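Local coordinates for protein SidF, inhibitor of growth family, member 3 (Legionella pneumophila subsp. pneumophila, PDB 4FYE) that is a phosphoinositide phosphatase, probably removing the 3-phosphate from phosphatidylinositol 3,4,5-trisphosphate, at residues M246-A251 with A306-D311; A364-R367 with N372-E375; A555-Y560 with L612-T617. The protein carries 1 engineered substitution. All coordinates share one frame; numbering follows the deposited sequence.

Contact 1. Residues M246-A251 with A306-D311; sequences MARMIA and AQRQID
The guanidinium of R248 lies flat over the aliphatic shank of R308, and D311 takes up its edge. The two arginine chains run nearly at right angles, so that methylenes rather than charges meet the R248 plane: R308 CG sits 3.3 Å above its centre, and R308 CD comes to 3.2 Å from R248 NE. At the rim, R248 NH1 donates to D311 OD2 over 3.0 Å, with an N-H...O angle of 150°. The oxygen lies in the guanidinium plane, is met on its anti side, and the two flat groups are nearly coplanar, a salt bridge carried by one hydrogen bond. This pairing attaches the last turn of helix 284-311 to strand 247-254, the strand next to the edge strand 260-268 of the six-stranded mixed sheet. R308 extends from the helix and then bends at CG-CD (chi3 107°), which turns its guanidinium 78° from that of R248. Both arginines reach D265 on strand 260-268, R248 through NE and R308 through NH1; a shared carboxylate would help two buried positive groups tolerate each other. Arginine suits both sites because it combines a long apolar shank with a planar group bearing several N-H donors. I9 of helix 9-16 packs against R248 and D311.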
loop_
_atom_site.group_PDB
_atom_site.type_symbol
_atom_site.label_atom_id
_atom_site.label_comp_id
_atom_site.label_asym_id
_atom_site.label_seq_id
_atom_site.Cartn_x
_atom_site.Cartn_y
_atom_site.Cartn_z
ATOM N N MET A 246 4.425 -0.175 -6.038
ATOM C CA MET A 246 4.222 -1.290 -5.080
ATOM C C MET A 246 5.419 -1.495 -4.219
ATOM O O MET A 246 6.510 -1.794 -4.690
ATOM C CB MET A 246 3.817 -2.623 -5.708
ATOM C CG MET A 246 2.960 -3.459 -4.786
ATOM S SD MET A 246 2.181 -4.842 -5.622
ATOM C CE MET A 246 1.612 -5.719 -4.165
ATOM N N ALA A 247 5.205 -1.353 -2.930
ATOM C CA ALA A 247 6.269 -1.613 -2.005
ATOM C C ALA A 247 5.762 -2.471 -0.846
ATOM O O ALA A 247 4.564 -2.433 -0.481
ATOM C CB ALA A 247 6.796 -0.270 -1.454
ATOM N N ARG A 248 6.693 -3.175 -0.235
ATOM C CA ARG A 248 6.422 -4.022 0.872
ATOM C C ARG A 248 6.710 -3.108 2.064
ATOM O O ARG A 248 7.795 -2.494 2.163
ATOM C CB ARG A 248 7.410 -5.194 0.863
ATOM C CG ARG A 248 7.309 -6.119 2.079
ATOM C CD ARG A 248 6.101 -7.105 1.857
ATOM N NE ARG A 248 6.182 -8.120 2.867
ATOM C CZ ARG A 248 6.927 -9.212 2.748
ATOM N NH1 ARG A 248 7.568 -9.438 1.611
ATOM N NH2 ARG A 248 7.021 -10.071 3.765
ATOM N N MET A 249 5.754 -3.034 2.961
ATOM C CA MET A 249 5.846 -2.175 4.127
ATOM C C MET A 249 6.052 -3.026 5.396
ATOM O O MET A 249 5.216 -3.870 5.742
ATOM C CB MET A 249 4.585 -1.369 4.261
ATOM C CG MET A 249 4.547 -0.478 5.476
ATOM S SD MET A 249 3.316 0.850 5.223
ATOM C CE MET A 249 1.911 -0.043 5.823
ATOM N N ILE A 250 7.184 -2.819 6.054
ATOM C CA ILE A 250 7.520 -3.522 7.255
ATOM C C ILE A 250 7.773 -2.499 8.374
ATOM O O ILE A 250 8.461 -1.518 8.169
ATOM C CB ILE A 250 8.814 -4.231 7.066
ATOM C CG1 ILE A 250 8.812 -5.005 5.754
ATOM C CG2 ILE A 250 9.054 -5.123 8.272
ATOM C CD1 ILE A 250 8.006 -6.278 5.827
ATOM N N ALA A 251 7.263 -2.765 9.570
ATOM C CA ALA A 251 7.522 -1.903 10.710
ATOM C C ALA A 251 7.839 -2.812 11.869
ATOM O O ALA A 251 7.244 -3.869 12.004
ATOM C CB ALA A 251 6.295 -1.070 11.021
ATOM N N ALA A 306 2.255 -14.345 -3.526
ATOM C CA ALA A 306 2.814 -15.686 -3.298
ATOM C C ALA A 306 4.269 -15.590 -2.891
ATOM O O ALA A 306 4.716 -16.349 -2.052
ATOM C CB ALA A 306 2.681 -16.540 -4.543
ATOM N N GLN A 307 5.023 -14.660 -3.503
ATOM C CA GLN A 307 6.465 -14.434 -3.148
ATOM C C GLN A 307 6.532 -13.925 -1.719
ATOM O O GLN A 307 7.423 -14.333 -1.000
ATOM C CB GLN A 307 7.209 -13.426 -4.121
ATOM C CG GLN A 307 8.762 -13.573 -4.165
ATOM C CD GLN A 307 9.283 -14.792 -4.965
ATOM O OE1 GLN A 307 8.913 -15.018 -6.128
ATOM N NE2 GLN A 307 10.177 -15.567 -4.361
ATOM N N ARG A 308 5.636 -13.010 -1.305
ATOM C CA ARG A 308 5.685 -12.521 0.083
ATOM C C ARG A 308 5.517 -13.783 1.018
ATOM O O ARG A 308 6.234 -13.953 1.990
ATOM C CB ARG A 308 4.602 -11.448 0.384
ATOM C CG ARG A 308 4.381 -11.207 1.895
ATOM C CD ARG A 308 3.538 -9.920 2.319
ATOM N NE ARG A 308 2.377 -10.540 2.718
ATOM C CZ ARG A 308 1.848 -10.697 3.898
ATOM N NH1 ARG A 308 2.152 -9.988 4.990
ATOM N NH2 ARG A 308 0.814 -11.486 3.852
ATOM N N GLN A 309 4.611 -14.684 0.649
ATOM C CA GLN A 309 4.305 -15.800 1.472
ATOM C C GLN A 309 5.551 -16.663 1.599
ATOM O O GLN A 309 5.854 -17.099 2.687
ATOM C CB GLN A 309 3.117 -16.556 0.880
ATOM C CG GLN A 309 2.539 -17.631 1.776
ATOM C CD GLN A 309 1.215 -18.164 1.256
ATOM O OE1 GLN A 309 1.167 -19.246 0.704
ATOM N NE2 GLN A 309 0.145 -17.369 1.396
ATOM N N ILE A 310 6.305 -16.878 0.516
ATOM C CA ILE A 310 7.558 -17.608 0.605
ATOM C C ILE A 310 8.607 -16.865 1.526
ATOM O O ILE A 310 9.314 -17.519 2.359
ATOM C CB ILE A 310 8.151 -17.934 -0.799
ATOM C CG1 ILE A 310 7.588 -19.224 -1.432
ATOM C CG2 ILE A 310 9.643 -18.257 -0.684
ATOM C CD1 ILE A 310 6.122 -19.322 -1.639
ATOM N N ASP A 311 8.713 -15.530 1.382
ATOM C CA ASP A 311 9.622 -14.690 2.191
ATOM C C ASP A 311 9.349 -14.849 3.677
ATOM O O ASP A 311 10.240 -14.651 4.499
ATOM C CB ASP A 311 9.312 -13.186 1.967
ATOM C CG ASP A 311 9.689 -12.704 0.618
ATOM O OD1 ASP A 311 10.208 -13.566 -0.170
ATOM O OD2 ASP A 311 9.448 -11.471 0.347
#

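Contact 2. Residues A364-R367 with N372-E375; sequences AGQR and NQKE
In the connection that leads from strand 353-360 into helix 373-387, A364 and Q366 fold back against Q373 and K374 in the helix's first turn. The backbones come closest at A364: its CA is 4.2 Å from the CA of K374, and a small side chain probably suits so close an approach. A364 CA lies 3.6 Å from Q373 O, while A364 O rests 3.2 Å from K374 CB, so carbonyl oxygens meet carbon atoms, one of them the K374 CB methylene. Although A364 O is also 3.5 Å from K374 N, the angle is too poor for a hydrogen bond.

Within this twelve-residue strand-to-helix connection, A364 and G365 have backbone angles close to those of the two central residues of a type I turn. N372 occupies the N-cap position with positive phi (61°), a conformation that asparagine tolerates better than most residues; its side chain makes no capping bond. Beside the turn, the side chains of Q366 and Q373 cross at a slant, their amide planes nearly perpendicular (78°). Q366 reaches across because CG lies opposite its backbone N (chi1 -156°) and the chain continues extended; its NE2 also makes a weak hydrogen bond with N420 OD1. Such length, with a polar but uncharged end, suits a largely buried site. K374 meets the loop chiefly through CB: the chain then bends repeatedly, and NZ forms a salt bridge with E378 one helical turn ahead. Backbone hydrogen bonds of G365 with D433 and R367 with L431 tie the loop to the segment following strand 402-416.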
loop_
_atom_site.group_PDB
_atom_site.type_symbol
_atom_site.label_atom_id
_atom_site.label_comp_id
_atom_site.label_asym_id
_atom_site.label_seq_id
_atom_site.Cartn_x
_atom_site.Cartn_y
_atom_site.Cartn_z
ATOM N N ALA A 364 -15.242 6.418 -5.358
ATOM C CA ALA A 364 -15.730 5.791 -6.554
ATOM C C ALA A 364 -16.870 6.537 -7.159
ATOM O O ALA A 364 -17.011 6.533 -8.393
ATOM C CB ALA A 364 -16.183 4.402 -6.214
ATOM N N GLY A 365 -17.716 7.177 -6.345
ATOM C CA GLY A 365 -18.886 7.878 -6.968
ATOM C C GLY A 365 -18.731 9.310 -7.454
ATOM O O GLY A 365 -19.660 9.867 -7.966
ATOM N N GLN A 366 -17.568 9.917 -7.233
ATOM C CA GLN A 366 -17.335 11.360 -7.422
ATOM C C GLN A 366 -17.640 11.828 -8.819
ATOM O O GLN A 366 -17.306 11.173 -9.773
ATOM C CB GLN A 366 -15.884 11.653 -7.173
ATOM C CG GLN A 366 -15.596 13.071 -6.779
ATOM C CD GLN A 366 -14.166 13.284 -6.408
ATOM O OE1 GLN A 366 -13.559 14.253 -6.860
ATOM N NE2 GLN A 366 -13.613 12.411 -5.551
ATOM N N ARG A 367 -18.228 13.009 -8.960
ATOM C CA ARG A 367 -18.698 13.448 -10.261
ATOM C C ARG A 367 -17.972 14.621 -10.886
ATOM O O ARG A 367 -18.200 14.955 -12.050
ATOM C CB ARG A 367 -20.213 13.742 -10.201
ATOM C CG ARG A 367 -20.989 12.452 -10.121
ATOM C CD ARG A 367 -22.353 12.603 -10.676
ATOM N NE ARG A 367 -22.933 11.305 -10.973
ATOM C CZ ARG A 367 -24.063 10.861 -10.432
ATOM N NH1 ARG A 367 -24.730 11.610 -9.540
ATOM N NH2 ARG A 367 -24.508 9.661 -10.773
ATOM N N ASN A 372 -11.609 9.135 -13.093
ATOM C CA ASN A 372 -11.885 7.719 -13.310
ATOM C C ASN A 372 -11.844 6.867 -12.023
ATOM O O ASN A 372 -11.476 5.672 -12.010
ATOM C CB ASN A 372 -10.986 7.157 -14.431
ATOM C CG ASN A 372 -11.137 7.938 -15.730
ATOM O OD1 ASN A 372 -12.090 7.732 -16.486
ATOM N ND2 ASN A 372 -10.239 8.890 -15.958
ATOM N N GLN A 373 -12.269 7.506 -10.942
ATOM C CA GLN A 373 -12.381 6.861 -9.683
ATOM C C GLN A 373 -13.450 5.785 -9.735
ATOM O O GLN A 373 -13.341 4.763 -9.045
ATOM C CB GLN A 373 -12.615 7.873 -8.577
ATOM C CG GLN A 373 -11.344 8.597 -8.145
ATOM C CD GLN A 373 -11.592 9.724 -7.147
ATOM O OE1 GLN A 373 -12.102 10.802 -7.508
ATOM N NE2 GLN A 373 -11.262 9.482 -5.889
ATOM N N LYS A 374 -14.409 5.920 -10.621
ATOM C CA LYS A 374 -15.452 4.909 -10.693
ATOM C C LYS A 374 -14.900 3.608 -11.270
ATOM O O LYS A 374 -15.149 2.529 -10.711
ATOM C CB LYS A 374 -16.747 5.416 -11.377
ATOM C CG LYS A 374 -17.756 4.318 -11.753
ATOM C CD LYS A 374 -19.192 4.642 -11.357
ATOM C CE LYS A 374 -20.231 4.469 -12.477
ATOM N NZ LYS A 374 -20.539 3.078 -12.951
ATOM N N GLU A 375 -14.109 3.709 -12.339
ATOM C CA GLU A 375 -13.467 2.500 -12.909
ATOM C C GLU A 375 -12.436 1.913 -11.963
ATOM O O GLU A 375 -12.347 0.693 -11.811
ATOM C CB GLU A 375 -12.842 2.781 -14.273
ATOM C CG GLU A 375 -13.889 2.991 -15.367
ATOM C CD GLU A 375 -14.605 4.369 -15.281
ATOM O OE1 GLU A 375 -13.968 5.442 -15.076
ATOM O OE2 GLU A 375 -15.838 4.374 -15.443
#

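Contact 3. Residues A555-Y560 with L612-T617; sequences ALRKAY and LYYENT
Y614 drives its phenol ring against the helix surface at R557 and K558, with no hydrogen bond between the two segments. Its hydroxyl end meets R557: OH is 3.2 Å from R557 CB. The inner part of the ring runs alongside K558, whose CA lies 4.2 Å from the ring centroid, 29° off the normal, an off-centre CH-pi contact. K558 CB adds a 3.8 Å contact with Y614 CD1. Because K558 has CG opposite its backbone N (chi1 179°), its chain passes back along the tyrosine, and CE comes 3.7 Å from Y614 O. A cationic lysine near the carbonyl end of a helix is probably favourable electrostatically.

The ring is held from behind by Y613, whose CD2 stands 3.7 Å above one face, with the R557 carbonyl carbon toward the other. Y613 is itself fixed by a hydrogen bond between its OH and D554, just ahead of 555-560. R557 gives the tyrosine only its aliphatic part; the guanidinium is drawn away to D450, by a salt bridge, and to N446. N616 is the first residue to leave helical angles, in a Schellman motif, its positive phi (56°) well suited to asparagine, with N616 N bonded to Y613 O and a weak bond from T617 N to L612 O. The C-terminal end of helix 590-614 thus abuts the flank of the long helix 522-583, part of which is predicted coiled coil, while helix 438-458 packs against both, V445 touching Y613 and Y614.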
loop_
_atom_site.group_PDB
_atom_site.type_symbol
_atom_site.label_atom_id
_atom_site.label_comp_id
_atom_site.label_asym_id
_atom_site.label_seq_id
_atom_site.Cartn_x
_atom_site.Cartn_y
_atom_site.Cartn_z
ATOM N N ALA A 555 -29.004 -6.422 6.747
ATOM C CA ALA A 555 -30.202 -6.049 7.520
ATOM C C ALA A 555 -30.265 -6.708 8.891
ATOM O O ALA A 555 -30.467 -6.037 9.912
ATOM C CB ALA A 555 -31.461 -6.401 6.734
ATOM N N LEU A 556 -30.085 -8.025 8.890
ATOM C CA LEU A 556 -30.146 -8.809 10.108
ATOM C C LEU A 556 -28.925 -8.608 10.996
ATOM O O LEU A 556 -29.035 -8.584 12.221
ATOM C CB LEU A 556 -30.323 -10.285 9.780
ATOM C CG LEU A 556 -31.730 -10.640 9.264
ATOM C CD1 LEU A 556 -31.659 -12.025 8.652
ATOM C CD2 LEU A 556 -32.833 -10.556 10.327
ATOM N N ARG A 557 -27.758 -8.438 10.404
ATOM C CA ARG A 557 -26.612 -8.131 11.250
ATOM C C ARG A 557 -26.840 -6.779 11.915
ATOM O O ARG A 557 -26.580 -6.593 13.114
ATOM C CB ARG A 557 -25.297 -8.234 10.478
ATOM C CG ARG A 557 -24.621 -9.610 10.672
ATOM C CD ARG A 557 -24.093 -10.267 9.391
ATOM N NE ARG A 557 -23.349 -11.482 9.719
ATOM C CZ ARG A 557 -22.771 -12.314 8.855
ATOM N NH1 ARG A 557 -22.821 -12.112 7.553
ATOM N NH2 ARG A 557 -22.131 -13.377 9.308
ATOM N N LYS A 558 -27.405 -5.869 11.141
ATOM C CA LYS A 558 -27.571 -4.491 11.566
ATOM C C LYS A 558 -28.495 -4.465 12.791
ATOM O O LYS A 558 -28.131 -3.972 13.858
ATOM C CB LYS A 558 -28.120 -3.671 10.390
ATOM C CG LYS A 558 -28.397 -2.189 10.642
ATOM C CD LYS A 558 -28.705 -1.515 9.303
ATOM C CE LYS A 558 -28.261 -0.061 9.205
ATOM N NZ LYS A 558 -29.279 0.806 9.811
ATOM N N ALA A 559 -29.677 -5.039 12.653
ATOM C CA ALA A 559 -30.603 -5.074 13.781
ATOM C C ALA A 559 -30.016 -5.831 14.981
ATOM O O ALA A 559 -30.299 -5.479 16.134
ATOM C CB ALA A 559 -31.936 -5.681 13.373
ATOM N N TYR A 560 -29.211 -6.867 14.712
ATOM C CA TYR A 560 -28.619 -7.643 15.795
ATOM C C TYR A 560 -27.580 -6.810 16.521
ATOM O O TYR A 560 -27.553 -6.778 17.757
ATOM C CB TYR A 560 -27.949 -8.876 15.249
ATOM C CG TYR A 560 -27.299 -9.738 16.306
ATOM C CD1 TYR A 560 -26.039 -9.423 16.796
ATOM C CD2 TYR A 560 -27.953 -10.889 16.813
ATOM C CE1 TYR A 560 -25.430 -10.200 17.757
ATOM C CE2 TYR A 560 -27.353 -11.687 17.780
ATOM C CZ TYR A 560 -26.085 -11.342 18.251
ATOM O OH TYR A 560 -25.430 -12.116 19.200
ATOM N N LEU A 612 -18.808 1.600 13.388
ATOM C CA LEU A 612 -18.618 2.681 12.423
ATOM C C LEU A 612 -19.456 2.411 11.176
ATOM O O LEU A 612 -19.903 3.338 10.475
ATOM C CB LEU A 612 -17.150 2.792 12.048
ATOM C CG LEU A 612 -16.140 3.783 12.702
ATOM C CD1 LEU A 612 -16.710 4.904 13.605
ATOM C CD2 LEU A 612 -15.030 3.043 13.409
ATOM N N TYR A 613 -19.668 1.129 10.896
ATOM C CA TYR A 613 -20.297 0.744 9.644
ATOM C C TYR A 613 -21.814 0.748 9.850
ATOM O O TYR A 613 -22.537 1.461 9.145
ATOM C CB TYR A 613 -19.764 -0.622 9.107
ATOM C CG TYR A 613 -20.549 -1.120 7.905
ATOM C CD1 TYR A 613 -20.508 -0.439 6.676
ATOM C CD2 TYR A 613 -21.415 -2.219 8.033
ATOM C CE1 TYR A 613 -21.277 -0.857 5.608
ATOM C CE2 TYR A 613 -22.200 -2.663 6.975
ATOM C CZ TYR A 613 -22.122 -1.992 5.764
ATOM O OH TYR A 613 -22.913 -2.472 4.734
ATOM N N TYR A 614 -22.283 0.001 10.841
ATOM C CA TYR A 614 -23.714 -0.123 11.046
ATOM C C TYR A 614 -24.387 1.186 11.481
ATOM O O TYR A 614 -25.469 1.488 10.981
ATOM C CB TYR A 614 -24.057 -1.310 11.956
ATOM C CG TYR A 614 -23.725 -2.656 11.334
ATOM C CD1 TYR A 614 -24.363 -3.068 10.167
ATOM C CD2 TYR A 614 -22.818 -3.537 11.927
ATOM C CE1 TYR A 614 -24.088 -4.297 9.594
ATOM C CE2 TYR A 614 -22.539 -4.786 11.355
ATOM C CZ TYR A 614 -23.178 -5.157 10.183
ATOM O OH TYR A 614 -22.928 -6.358 9.529
ATOM N N GLU A 615 -23.741 1.958 12.362
ATOM C CA GLU A 615 -24.185 3.335 12.773
ATOM C C GLU A 615 -23.901 4.404 11.704
ATOM O O GLU A 615 -24.297 5.558 11.826
ATOM C CB GLU A 615 -23.516 3.756 14.085
ATOM C CG GLU A 615 -23.883 2.840 15.241
ATOM C CD GLU A 615 -23.421 3.329 16.611
ATOM O OE1 GLU A 615 -22.906 4.470 16.724
ATOM O OE2 GLU A 615 -23.599 2.561 17.600
ATOM N N ASN A 616 -23.204 3.996 10.643
ATOM C CA ASN A 616 -22.970 4.871 9.522
ATOM C C ASN A 616 -22.292 6.152 9.993
ATOM O O ASN A 616 -22.593 7.261 9.539
ATOM C CB ASN A 616 -24.299 5.117 8.785
ATOM C CG ASN A 616 -24.133 5.861 7.467
ATOM O OD1 ASN A 616 -25.030 6.626 7.115
ATOM N ND2 ASN A 616 -22.987 5.685 6.748
ATOM N N THR A 617 -21.314 5.987 10.878
ATOM C CA THR A 617 -20.495 7.118 11.335
ATOM C C THR A 617 -19.080 7.212 10.696
ATOM O O THR A 617 -18.344 8.198 10.900
ATOM C CB THR A 617 -20.392 7.126 12.858
ATOM O OG1 THR A 617 -19.890 5.856 13.303
ATOM C CG2 THR A 617 -21.772 7.406 13.476
#

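In the fold
Along the chain the three contacts follow in series, none enclosing another. Contact 1 is nearest the middle of the molecule and fastens helix 284-311 to the six-stranded sheet. The same helix also reaches the four-stranded sheet, through Q307 to Q397 and Q309 to S353; contact 2, its centre 29 Å from that of contact 1, follows in the loop beyond the far end of strand 353-360. Strand 641-645 lies beside that strand, leading toward helix 652-668. Contact 3 belongs to the outlying helical part, its centre 25 Å from contact 2 and 34 Å from contact 1. With no two touching, they lie in separate parts of one mixed alpha-beta phosphatase domain: one sheet with its helix, the connection following a strand of the other, and a helical flank.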